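Allantoin racemase (Pseudomonas fluorescens, PDB 5LG5) interconverts the two enantiomers of allantoin and probably also racemises other 5-monosubstituted hydantoins. Local coordinates at residues E[33-38]-E[58-63]; E[4-9]-E[69-74]; E[49-54]-E[77-82]; E[85-90]-E[226-231]. One frame throughout, in Å; residues are numbered along the deposited sequence.

Contact 1 (E[33-38]-E[58-63]); sequences VGLTPY and MDRVMA
Tyr38 N and Asp59 OD1 are joined through a single water, which accepts from Tyr38 N at 2.7 Å and donates to Asp59 OD1. The same carboxylate oxygen lies 3.6 Å from Tyr38 CD1, with the carboxylate plane standing steeply, at 75°, to the ring. Most of the remaining contact belongs to Arg60. CG is anti to the backbone N (chi1 -167°) and the chain bends at the next bond, a path that carries the methylenes past Pro37 CA and across the phenol. CD rests over the middle of the Tyr38 ring, 3.6 Å from its centroid, in a CH-pi contact. Here the 47-63 helix meets the end of strand 31-35, which is outermost within this chain in a parallel alpha/beta sheet; Leu35 and Val61 both reach on to strand 2-7. Beyond CD the guanidinium is only 15° from the ring plane, and Tyr38 OH comes over its face, 3.3 Å from Arg60 CZ. Leu35 CD2 covers the opposite face, 3.6 Å from Arg60 NH2, while Thr36 O lies at the guanidinium edge. With an alanine in place of Arg60, one phenol face would lose its cover, which is likely to leave the Tyr38 ring less firmly held, with a gap between it and Leu35. The edge of that ring meets Ala63, whose CB is 3.6 Å from Tyr38 CE1.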
loop_
_atom_site.group_PDB
_atom_site.type_symbol
_atom_site.label_atom_id
_atom_site.label_comp_id
_atom_site.label_asym_id
_atom_site.label_seq_id
_atom_site.Cartn_x
_atom_site.Cartn_y
_atom_site.Cartn_z
ATOM N N VAL E 33 14.652 -6.002 35.968
ATOM C CA VAL E 33 14.200 -4.978 36.895
ATOM C C VAL E 33 12.910 -4.336 36.427
ATOM O O VAL E 33 12.880 -3.616 35.434
ATOM C CB VAL E 33 15.257 -3.907 37.094
ATOM C CG1 VAL E 33 14.743 -2.858 38.053
ATOM C CG2 VAL E 33 16.541 -4.550 37.609
ATOM N N GLY E 34 11.835 -4.597 37.155
ATOM C CA GLY E 34 10.544 -4.031 36.815
ATOM C C GLY E 34 10.375 -2.631 37.357
ATOM O O GLY E 34 10.570 -2.394 38.550
ATOM N N LEU E 35 10.017 -1.692 36.483
ATOM C CA LEU E 35 9.838 -0.304 36.905
ATOM C C LEU E 35 8.415 0.181 36.677
ATOM O O LEU E 35 7.800 -0.113 35.648
ATOM C CB LEU E 35 10.824 0.610 36.182
ATOM C CG LEU E 35 12.306 0.313 36.377
ATOM C CD1 LEU E 35 13.116 1.311 35.590
ATOM C CD2 LEU E 35 12.663 0.370 37.877
ATOM N N THR E 36 7.901 0.928 37.648
ATOM C CA THR E 36 6.610 1.592 37.528
ATOM C C THR E 36 6.876 3.085 37.395
ATOM O O THR E 36 7.629 3.643 38.189
ATOM C CB THR E 36 5.732 1.325 38.766
ATOM O OG1 THR E 36 5.595 -0.094 38.961
ATOM C CG2 THR E 36 4.348 1.952 38.590
ATOM N N PRO E 37 6.288 3.739 36.377
ATOM C CA PRO E 37 6.528 5.180 36.192
ATOM C C PRO E 37 6.092 5.988 37.408
ATOM O O PRO E 37 5.215 5.522 38.130
ATOM C CB PRO E 37 5.630 5.536 34.997
ATOM C CG PRO E 37 5.460 4.241 34.251
ATOM C CD PRO E 37 5.417 3.181 35.329
ATOM N N TYR E 38 6.667 7.171 37.614
ATOM C CA TYR E 38 6.346 7.979 38.790
ATOM C C TYR E 38 5.001 8.678 38.632
ATOM O O TYR E 38 4.430 9.171 39.608
ATOM C CB TYR E 38 7.423 9.033 39.036
ATOM C CG TYR E 38 8.775 8.482 39.401
ATOM C CD1 TYR E 38 9.930 9.077 38.915
ATOM C CD2 TYR E 38 8.903 7.379 40.237
ATOM C CE1 TYR E 38 11.174 8.593 39.240
ATOM C CE2 TYR E 38 10.156 6.879 40.569
ATOM C CZ TYR E 38 11.282 7.495 40.067
ATOM O OH TYR E 38 12.535 7.023 40.375
ATOM N N MET E 58 9.642 7.416 29.783
ATOM C CA MET E 58 10.920 8.062 29.503
ATOM C C MET E 58 11.519 8.671 30.769
ATOM O O MET E 58 12.696 8.478 31.082
ATOM C CB MET E 58 10.740 9.137 28.420
ATOM C CG MET E 58 10.631 8.594 27.002
ATOM S SD MET E 58 10.479 9.921 25.777
ATOM C CE MET E 58 8.756 9.708 25.370
ATOM N N ASP E 59 10.676 9.381 31.503
ATOM C CA ASP E 59 11.047 9.952 32.796
ATOM C C ASP E 59 11.580 8.884 33.770
ATOM O O ASP E 59 12.651 9.029 34.370
ATOM C CB ASP E 59 9.821 10.665 33.388
ATOM C CG ASP E 59 10.090 11.262 34.766
ATOM O OD1 ASP E 59 9.497 10.797 35.773
ATOM O OD2 ASP E 59 10.882 12.219 34.826
ATOM N N ARG E 60 10.840 7.787 33.887
ATOM C CA ARG E 60 11.173 6.714 34.831
ATOM C C ARG E 60 12.504 6.056 34.505
ATOM O O ARG E 60 13.291 5.717 35.390
ATOM C CB ARG E 60 10.066 5.659 34.837
ATOM C CG ARG E 60 10.131 4.649 35.984
ATOM C CD ARG E 60 10.238 5.325 37.347
ATOM N NE ARG E 60 10.797 4.459 38.389
ATOM C CZ ARG E 60 12.094 4.267 38.623
ATOM N NH1 ARG E 60 13.017 4.848 37.866
ATOM N NH2 ARG E 60 12.466 3.471 39.613
ATOM N N VAL E 61 12.738 5.850 33.220
ATOM C CA VAL E 61 13.958 5.209 32.765
ATOM C C VAL E 61 15.168 6.126 32.959
ATOM O O VAL E 61 16.240 5.681 33.378
ATOM C CB VAL E 61 13.813 4.747 31.295
ATOM C CG1 VAL E 61 15.160 4.293 30.725
ATOM C CG2 VAL E 61 12.732 3.644 31.203
ATOM N N MET E 62 14.986 7.400 32.642
ATOM C CA MET E 62 16.049 8.393 32.832
ATOM C C MET E 62 16.387 8.581 34.312
ATOM O O MET E 62 17.528 8.859 34.668
ATOM C CB MET E 62 15.663 9.734 32.200
ATOM C CG MET E 62 15.616 9.723 30.663
ATOM S SD MET E 62 17.102 9.069 29.873
ATOM C CE MET E 62 16.550 7.442 29.502
ATOM N N ALA E 63 15.381 8.464 35.165
ATOM C CA ALA E 63 15.587 8.519 36.615
ATOM C C ALA E 63 16.308 7.303 37.198
ATOM O O ALA E 63 16.784 7.357 38.328
ATOM C CB ALA E 63 14.258 8.728 37.329
HETATM O O HOH W 1 7.800 8.530 35.639
#

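Contact 2 (E[4-9]-E[69-74]); sequences LVVNVN and DAVIQA
The torsions of Val5 and Ile72 set their methyls side by side: Val5 has CG2 anti to its carbonyl carbon, Ile72 has CG1 placed likewise (chi1 -66°), and an extended chi2 brings Ile72 CD1 to 4.0 Å from Val5 CG2. They belong to adjacent parallel strands, 2-7 and 70-74, the inner pair of a four-stranded alpha/beta sheet of order 2-1-3-4. The backbones alternate as parallel strands do: Leu4 O accepts from Ile72 N, Ile72 O from Val6 N at 2.8 Å, and Val6 O from Ala74 N. On the face bearing Leu4 and Val6, Leu4 CD2 packs 3.9 Å from Val71 CG2. Val8 crosses Gln73 at about a right angle, CG1 lying 3.8 Å from Gln73 CG, while the Gln73 amide nitrogen donates to His79 O. Asn7 OD1 accepts from Asn9 N at 3.1 Å, an Asx turn in which the donor stands above the amide plane; Asn7 ND2 is bonded to Thr15 OG1. With an alanine at Asn7, Asn9 N would probably lack its acceptor and the turn its tie to Thr15. A water donates both to Asn7 OD1 and, at 3.1 Å, to Ala74 O.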
loop_
_atom_site.group_PDB
_atom_site.type_symbol
_atom_site.label_atom_id
_atom_site.label_comp_id
_atom_site.label_asym_id
_atom_site.label_seq_id
_atom_site.Cartn_x
_atom_site.Cartn_y
_atom_site.Cartn_z
ATOM N N LEU E 4 15.658 -3.456 32.051
ATOM C CA LEU E 4 14.515 -2.780 32.659
ATOM C C LEU E 4 13.276 -3.169 31.884
ATOM O O LEU E 4 13.282 -3.175 30.655
ATOM C CB LEU E 4 14.655 -1.251 32.663
ATOM C CG LEU E 4 15.615 -0.498 33.597
ATOM C CD1 LEU E 4 16.713 -1.369 34.164
ATOM C CD2 LEU E 4 16.182 0.748 32.935
ATOM N N VAL E 5 12.242 -3.555 32.620
ATOM C CA VAL E 5 10.952 -3.858 32.056
ATOM C C VAL E 5 9.981 -2.854 32.648
ATOM O O VAL E 5 9.657 -2.926 33.827
ATOM C CB VAL E 5 10.565 -5.297 32.378
ATOM C CG1 VAL E 5 9.243 -5.662 31.717
ATOM C CG2 VAL E 5 11.675 -6.224 31.899
ATOM N N VAL E 6 9.551 -1.890 31.838
ATOM C CA VAL E 6 8.821 -0.745 32.358
ATOM C C VAL E 6 7.342 -0.821 32.033
ATOM O O VAL E 6 6.939 -0.900 30.872
ATOM C CB VAL E 6 9.405 0.574 31.822
ATOM C CG1 VAL E 6 8.816 1.750 32.570
ATOM C CG2 VAL E 6 10.914 0.568 31.976
ATOM N N ASN E 7 6.533 -0.845 33.078
ATOM C CA ASN E 7 5.092 -0.805 32.931
ATOM C C ASN E 7 4.746 0.554 32.330
ATOM O O ASN E 7 5.433 1.546 32.603
ATOM C CB ASN E 7 4.465 -0.975 34.311
ATOM C CG ASN E 7 2.961 -1.198 34.271
ATOM O OD1 ASN E 7 2.327 -1.185 33.211
ATOM N ND2 ASN E 7 2.379 -1.377 35.453
ATOM N N VAL E 8 3.711 0.627 31.504
ATOM C CA VAL E 8 3.346 1.922 30.939
ATOM C C VAL E 8 2.376 2.613 31.877
ATOM O O VAL E 8 2.217 3.846 31.834
ATOM C CB VAL E 8 2.716 1.811 29.537
ATOM C CG1 VAL E 8 3.791 1.459 28.492
ATOM C CG2 VAL E 8 1.597 0.768 29.538
ATOM N N ASN E 9 1.738 1.824 32.736
ATOM C CA ASN E 9 0.807 2.389 33.704
ATOM C C ASN E 9 1.387 2.434 35.111
ATOM O O ASN E 9 2.504 1.967 35.349
ATOM C CB ASN E 9 -0.570 1.681 33.667
ATOM C CG ASN E 9 -0.537 0.261 34.210
ATOM O OD1 ASN E 9 -0.153 0.032 35.364
ATOM N ND2 ASN E 9 -1.024 -0.696 33.409
ATOM N N ASP E 69 21.353 -2.812 30.348
ATOM C CA ASP E 69 21.851 -3.177 29.029
ATOM C C ASP E 69 20.795 -3.112 27.946
ATOM O O ASP E 69 21.119 -3.161 26.771
ATOM C CB ASP E 69 22.463 -4.575 29.055
ATOM C CG ASP E 69 23.528 -4.708 30.109
ATOM O OD1 ASP E 69 24.689 -4.350 29.820
ATOM O OD2 ASP E 69 23.183 -5.136 31.241
ATOM N N ALA E 70 19.537 -3.027 28.363
ATOM C CA ALA E 70 18.419 -2.984 27.447
ATOM C C ALA E 70 17.208 -2.525 28.222
ATOM O O ALA E 70 17.199 -2.562 29.460
ATOM C CB ALA E 70 18.171 -4.365 26.827
ATOM N N VAL E 71 16.193 -2.070 27.495
ATOM C CA VAL E 71 14.955 -1.632 28.112
ATOM C C VAL E 71 13.782 -2.207 27.353
ATOM O O VAL E 71 13.754 -2.189 26.112
ATOM C CB VAL E 71 14.835 -0.083 28.152
ATOM C CG1 VAL E 71 13.446 0.328 28.656
ATOM C CG2 VAL E 71 15.934 0.532 29.029
ATOM N N ILE E 72 12.823 -2.749 28.095
ATOM C CA ILE E 72 11.581 -3.235 27.506
ATOM C C ILE E 72 10.446 -2.345 27.936
ATOM O O ILE E 72 10.261 -2.121 29.140
ATOM C CB ILE E 72 11.237 -4.669 27.929
ATOM C CG1 ILE E 72 12.254 -5.674 27.387
ATOM C CG2 ILE E 72 9.840 -5.031 27.434
ATOM C CD1 ILE E 72 12.058 -7.088 27.968
ATOM N N GLN E 73 9.697 -1.823 26.969
ATOM C CA GLN E 73 8.500 -1.073 27.290
ATOM C C GLN E 73 7.303 -2.016 27.260
ATOM O O GLN E 73 6.925 -2.536 26.204
ATOM C CB GLN E 73 8.306 0.123 26.352
ATOM C CG GLN E 73 7.004 0.860 26.620
ATOM C CD GLN E 73 6.984 2.260 26.056
ATOM O OE1 GLN E 73 7.969 2.994 26.146
ATOM N NE2 GLN E 73 5.859 2.642 25.477
ATOM N N ALA E 74 6.728 -2.243 28.439
ATOM C CA ALA E 74 5.733 -3.290 28.621
ATOM C C ALA E 74 4.340 -2.708 28.598
ATOM O O ALA E 74 3.642 -2.678 29.617
ATOM C CB ALA E 74 5.969 -4.036 29.927
HETATM O O HOH W 2 1.158 -2.526 31.401
#

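Contact 3 (E[49-54]-E[77-82])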
loop_
_atom_site.group_PDB
_atom_site.type_symbol
_atom_site.label_atom_id
_atom_site.label_comp_id
_atom_site.label_asym_id
_atom_site.label_seq_id
_atom_site.Cartn_x
_atom_site.Cartn_y
_atom_site.Cartn_z
ATOM N N GLU E 49 -3.889 9.121 27.590
ATOM C CA GLU E 49 -3.166 8.282 28.553
ATOM C C GLU E 49 -1.895 7.695 27.930
ATOM O O GLU E 49 -0.871 7.570 28.603
ATOM C CB GLU E 49 -4.094 7.186 29.106
ATOM C CG GLU E 49 -5.274 7.755 29.908
ATOM C CD GLU E 49 -6.383 6.748 30.156
ATOM O OE1 GLU E 49 -6.247 5.576 29.750
ATOM O OE2 GLU E 49 -7.406 7.138 30.755
ATOM N N SER E 50 -1.955 7.362 26.639
ATOM C CA SER E 50 -0.792 6.802 25.946
ATOM C C SER E 50 0.339 7.823 25.838
ATOM O O SER E 50 1.507 7.509 26.106
ATOM C CB SER E 50 -1.170 6.275 24.560
ATOM O OG SER E 50 -0.006 5.841 23.869
ATOM N N TYR E 51 -0.014 9.043 25.443
ATOM C CA TYR E 51 0.970 10.126 25.373
ATOM C C TYR E 51 1.525 10.438 26.753
ATOM O O TYR E 51 2.718 10.712 26.926
ATOM C CB TYR E 51 0.339 11.371 24.757
ATOM C CG TYR E 51 0.327 11.357 23.243
ATOM C CD1 TYR E 51 1.499 11.159 22.522
ATOM C CD2 TYR E 51 -0.858 11.511 22.539
ATOM C CE1 TYR E 51 1.496 11.147 21.136
ATOM C CE2 TYR E 51 -0.878 11.494 21.140
ATOM C CZ TYR E 51 0.304 11.311 20.450
ATOM O OH TYR E 51 0.300 11.295 19.072
ATOM N N LEU E 52 0.641 10.394 27.742
ATOM C CA LEU E 52 1.058 10.559 29.123
ATOM C C LEU E 52 2.008 9.451 29.524
ATOM O O LEU E 52 3.040 9.689 30.143
ATOM C CB LEU E 52 -0.171 10.565 30.029
ATOM C CG LEU E 52 0.109 10.755 31.519
ATOM C CD1 LEU E 52 0.971 11.983 31.740
ATOM C CD2 LEU E 52 -1.227 10.853 32.264
ATOM N N ALA E 53 1.671 8.222 29.168
ATOM C CA ALA E 53 2.557 7.120 29.501
ATOM C C ALA E 53 3.920 7.250 28.800
ATOM O O ALA E 53 4.956 6.935 29.389
ATOM C CB ALA E 53 1.890 5.792 29.157
ATOM N N ALA E 54 3.932 7.745 27.558
ATOM C CA ALA E 54 5.202 7.892 26.833
ATOM C C ALA E 54 6.223 8.685 27.631
ATOM O O ALA E 54 7.355 8.249 27.818
ATOM C CB ALA E 54 4.980 8.570 25.465
ATOM N N GLY E 77 0.625 -1.103 22.402
ATOM C CA GLY E 77 0.051 -0.098 21.523
ATOM C C GLY E 77 0.207 1.327 22.025
ATOM O O GLY E 77 -0.513 2.223 21.579
ATOM N N GLU E 78 1.105 1.534 22.985
ATOM C CA GLU E 78 1.398 2.888 23.468
ATOM C C GLU E 78 2.545 3.575 22.760
ATOM O O GLU E 78 3.401 2.943 22.149
ATOM C CB GLU E 78 1.647 2.933 24.983
ATOM C CG GLU E 78 0.409 2.747 25.801
ATOM C CD GLU E 78 -0.105 1.332 25.774
ATOM O OE1 GLU E 78 0.741 0.409 25.743
ATOM O OE2 GLU E 78 -1.350 1.148 25.775
ATOM N N HIS E 79 2.553 4.894 22.888
ATOM C CA HIS E 79 3.604 5.708 22.333
ATOM C C HIS E 79 4.813 5.672 23.244
ATOM O O HIS E 79 4.736 5.208 24.389
ATOM C CB HIS E 79 3.127 7.148 22.212
ATOM C CG HIS E 79 2.101 7.362 21.142
ATOM N ND1 HIS E 79 2.385 7.240 19.808
ATOM C CD2 HIS E 79 0.796 7.739 21.223
ATOM C CE1 HIS E 79 1.297 7.512 19.096
ATOM N NE2 HIS E 79 0.327 7.815 19.936
ATOM N N GLY E 80 5.933 6.168 22.722
ATOM C CA GLY E 80 7.089 6.470 23.537
ATOM C C GLY E 80 8.385 5.773 23.180
ATOM O O GLY E 80 9.459 6.310 23.456
ATOM N N ARG E 81 8.293 4.605 22.547
ATOM C CA ARG E 81 9.479 3.822 22.213
ATOM C C ARG E 81 10.557 4.657 21.517
ATOM O O ARG E 81 11.730 4.597 21.885
ATOM C CB ARG E 81 9.125 2.616 21.328
ATOM C CG ARG E 81 10.345 2.072 20.569
ATOM C CD ARG E 81 10.027 0.930 19.652
ATOM N NE ARG E 81 9.064 1.288 18.608
ATOM C CZ ARG E 81 9.329 2.019 17.529
ATOM N NH1 ARG E 81 10.539 2.519 17.316
ATOM N NH2 ARG E 81 8.369 2.249 16.644
ATOM N N GLU E 82 10.145 5.445 20.526
ATOM C CA GLU E 82 11.085 6.227 19.732
ATOM C C GLU E 82 11.842 7.230 20.586
ATOM O O GLU E 82 13.012 7.494 20.338
ATOM C CB GLU E 82 10.371 6.975 18.602
ATOM C CG GLU E 82 9.557 6.121 17.643
ATOM C CD GLU E 82 8.077 6.095 17.999
ATOM O OE1 GLU E 82 7.733 6.157 19.204
ATOM O OE2 GLU E 82 7.253 6.079 17.058
HETATM O O HOH W 3 -0.978 5.215 21.274
#
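Hydrogen bonding centres on Ser50, whose OG accepts from His79 N at 2.9 Å with an N-H...O angle of 159°. OG is anti to the backbone N of Ser50 (chi1 175°), which carries it off the helix to the turn. A water is hydrogen-bonded to Ser50 OG at 2.8 Å and donates to Gly77 O, so the hydroxyl is tied to the turn both directly and through solvent.

The aromatic part is an offset stack. The Tyr51 and His79 rings are within 7° of parallel, their centroids 4.2 Å apart, and they overlap by their rims: Tyr51 CE1 lies over the imidazole face, 3.5 Å from His79 CD2.

Close packing comes from Ala54, whose CB is 3.5 Å from Gly80 CA and the same distance from His79 O. Gly80 is the N-cap of helix 81-87; a beta carbon on it would run into Ala54 CA and, at these backbone angles, press on the carbonyl oxygen of His79, so glycine lets helix 47-63 approach the start of helix 81-87.

Tyr51 OH is hydrogen-bonded to Glu82 OE1 of the second subunit, and Glu49 forms a salt bridge with Lys231 of that subunit. The chemistry implies a buried junction in which the Ser50 hydroxyl meets the His79 N-H and, through water, Gly77 O, while the stacked tyrosine extends the contact into the subunit interface.

Contact 4 (E[85-90]-E[226-231])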
loop_
_atom_site.group_PDB
_atom_site.type_symbol
_atom_site.label_atom_id
_atom_site.label_comp_id
_atom_site.label_asym_id
_atom_site.label_seq_id
_atom_site.Cartn_x
_atom_site.Cartn_y
_atom_site.Cartn_z
ATOM N N GLN E 85 14.501 5.447 22.432
ATOM C CA GLN E 85 15.567 5.146 21.475
ATOM C C GLN E 85 16.518 6.318 21.243
ATOM O O GLN E 85 17.713 6.120 21.004
ATOM C CB GLN E 85 14.993 4.623 20.152
ATOM C CG GLN E 85 14.464 3.172 20.241
ATOM C CD GLN E 85 13.828 2.706 18.950
ATOM O OE1 GLN E 85 12.856 3.299 18.489
ATOM N NE2 GLN E 85 14.382 1.652 18.346
ATOM N N GLU E 86 15.996 7.537 21.298
ATOM C CA GLU E 86 16.856 8.721 21.178
ATOM C C GLU E 86 17.637 8.908 22.452
ATOM O O GLU E 86 18.830 9.186 22.426
ATOM C CB GLU E 86 16.022 9.969 20.953
ATOM C CG GLU E 86 15.439 10.089 19.579
ATOM C CD GLU E 86 14.807 11.436 19.364
ATOM O OE1 GLU E 86 14.765 12.227 20.340
ATOM O OE2 GLU E 86 14.323 11.683 18.236
ATOM N N LEU E 87 16.930 8.774 23.575
ATOM C CA LEU E 87 17.511 9.018 24.885
ATOM C C LEU E 87 18.593 8.007 25.244
ATOM O O LEU E 87 19.568 8.351 25.910
ATOM C CB LEU E 87 16.413 8.988 25.946
ATOM C CG LEU E 87 15.433 10.161 25.851
ATOM C CD1 LEU E 87 14.263 9.917 26.772
ATOM C CD2 LEU E 87 16.157 11.465 26.215
ATOM N N LEU E 88 18.425 6.763 24.794
ATOM C CA LEU E 88 19.285 5.679 25.264
ATOM C C LEU E 88 20.303 5.208 24.224
ATOM O O LEU E 88 20.080 5.354 23.028
ATOM C CB LEU E 88 18.410 4.505 25.693
ATOM C CG LEU E 88 17.455 4.797 26.844
ATOM C CD1 LEU E 88 16.484 3.635 27.036
ATOM C CD2 LEU E 88 18.306 4.990 28.085
ATOM N N ASN E 89 21.405 4.624 24.690
ATOM C CA ASN E 89 22.348 3.927 23.820
ATOM C C ASN E 89 22.346 2.430 24.093
ATOM O O ASN E 89 23.375 1.768 23.983
ATOM C CB ASN E 89 23.770 4.484 23.974
ATOM C CG ASN E 89 23.889 5.916 23.510
ATOM O OD1 ASN E 89 23.453 6.845 24.191
ATOM N ND2 ASN E 89 24.490 6.105 22.340
ATOM N N VAL E 90 21.191 1.917 24.504
ATOM C CA VAL E 90 20.978 0.487 24.646
ATOM C C VAL E 90 19.701 0.114 23.909
ATOM O O VAL E 90 18.860 0.983 23.664
ATOM C CB VAL E 90 20.880 0.077 26.124
ATOM C CG1 VAL E 90 22.197 0.408 26.833
ATOM C CG2 VAL E 90 19.694 0.754 26.790
ATOM N N ALA E 226 19.147 9.609 16.799
ATOM C CA ALA E 226 20.326 10.302 17.294
ATOM C C ALA E 226 20.038 10.903 18.671
ATOM O O ALA E 226 18.881 11.165 19.021
ATOM C CB ALA E 226 20.745 11.395 16.318
ATOM N N THR E 227 21.095 11.115 19.448
ATOM C CA THR E 227 20.980 11.771 20.745
ATOM C C THR E 227 20.205 13.084 20.593
ATOM O O THR E 227 20.403 13.801 19.607
ATOM C CB THR E 227 22.381 12.073 21.297
ATOM O OG1 THR E 227 23.128 10.850 21.382
ATOM C CG2 THR E 227 22.293 12.710 22.670
ATOM N N PRO E 228 19.280 13.383 21.528
ATOM C CA PRO E 228 18.625 14.682 21.352
ATOM C C PRO E 228 19.667 15.787 21.325
ATOM O O PRO E 228 20.682 15.687 22.027
ATOM C CB PRO E 228 17.730 14.801 22.591
ATOM C CG PRO E 228 17.435 13.351 22.976
ATOM C CD PRO E 228 18.713 12.614 22.656
ATOM N N ARG E 229 19.456 16.778 20.466
ATOM C CA ARG E 229 20.339 17.942 20.369
ATOM C C ARG E 229 20.236 18.766 21.656
ATOM O O ARG E 229 19.128 19.089 22.095
ATOM C CB ARG E 229 19.918 18.779 19.157
ATOM C CG ARG E 229 19.616 17.894 17.948
ATOM C CD ARG E 229 19.396 18.654 16.646
ATOM N NE ARG E 229 19.890 20.026 16.646
ATOM C CZ ARG E 229 20.841 20.458 15.822
ATOM N NH1 ARG E 229 21.384 19.615 14.959
ATOM N NH2 ARG E 229 21.252 21.720 15.870
ATOM N N PRO E 230 21.381 19.099 22.273
ATOM C CA PRO E 230 21.355 19.874 23.528
ATOM C C PRO E 230 20.812 21.283 23.331
ATOM O O PRO E 230 21.216 22.005 22.425
ATOM C CB PRO E 230 22.827 19.921 23.954
ATOM C CG PRO E 230 23.477 18.788 23.212
ATOM C CD PRO E 230 22.751 18.712 21.896
ATOM N N LYS E 231 19.873 21.657 24.185
ATOM C CA LYS E 231 19.186 22.920 24.041
ATOM C C LYS E 231 18.451 23.204 25.329
ATOM O O LYS E 231 18.384 22.356 26.219
ATOM C CB LYS E 231 18.188 22.850 22.881
ATOM C CG LYS E 231 17.018 21.893 23.148
ATOM C CD LYS E 231 16.080 21.780 21.956
ATOM C CE LYS E 231 16.797 21.202 20.750
ATOM N NZ LYS E 231 15.869 21.085 19.586
HETATM O O HOH W 4 21.853 9.111 23.277
#
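Glu86 lays the aliphatic part of its side chain against the carbonyl of Ala226, with CG 3.6 Å from Ala226 O. The chain is extended beyond CG, and its carboxylate end crosses Pro228 at a slant, Glu86 OE1 being 3.9 Å from Pro228 CG. That proline fills the centre of the contact. Its CD lies 3.4 Å from Glu86 O, at the last turn of the helix, and its CG also receives Leu87 CD2 at 4.0 Å, the two side chains crossing at about a right angle. The proline ring is thus touched at CD by the Glu86 carbonyl and at CG by the Leu87 methyl.

Direct contacts are van der Waals; the polar link between the segments is a water. It donates to Glu86 O at 3.1 Å and to Asn89 OD1 at 2.9 Å, and accepts from Thr227 OG1, binding the helix end to the tail. Glu86 O is also reached by Lys221 NZ, which bonds Gln85 O and Leu88 O too; a positive charge there probably suits the negative end of the helix.

The carboxylate of Glu86 has its main partners in the second subunit, where OE2 accepts from Asn47 N and forms a salt bridge with Arg118. Arg229 and Lys231 continue the pattern through salt bridges to Glu45 of the second subunit. From Ala226 to Pro230 the backbone angles are those of polyproline II, so the whole is an extended C-terminal tail laid over the end of helix 81-87 and carried into a subunit interface.

Contacts 1 and 2 are joined through one sheet, their centres about 8 Å apart: strand 31-35 bonds to strand 2-7, with Leu35 N 3.0 Å from Val5 O. Contact 3 lies about 12 Å from contact 2, centre to centre, where Val8 O packs 3.3 Å from Ala53 CB, and it shares helix 47-63 with contact 1. The centre of contact 4 is about 17 Å from the centre of each of the others; Met62 and Val61 of contact 1 pack on its Leu88. Contacts 1, 3 and 4 all touch the second subunit, whereas contact 2 is internal. In the racemase family the active site lies at the C-terminal ends of such strands, probably near 7-9 and Ala74 here.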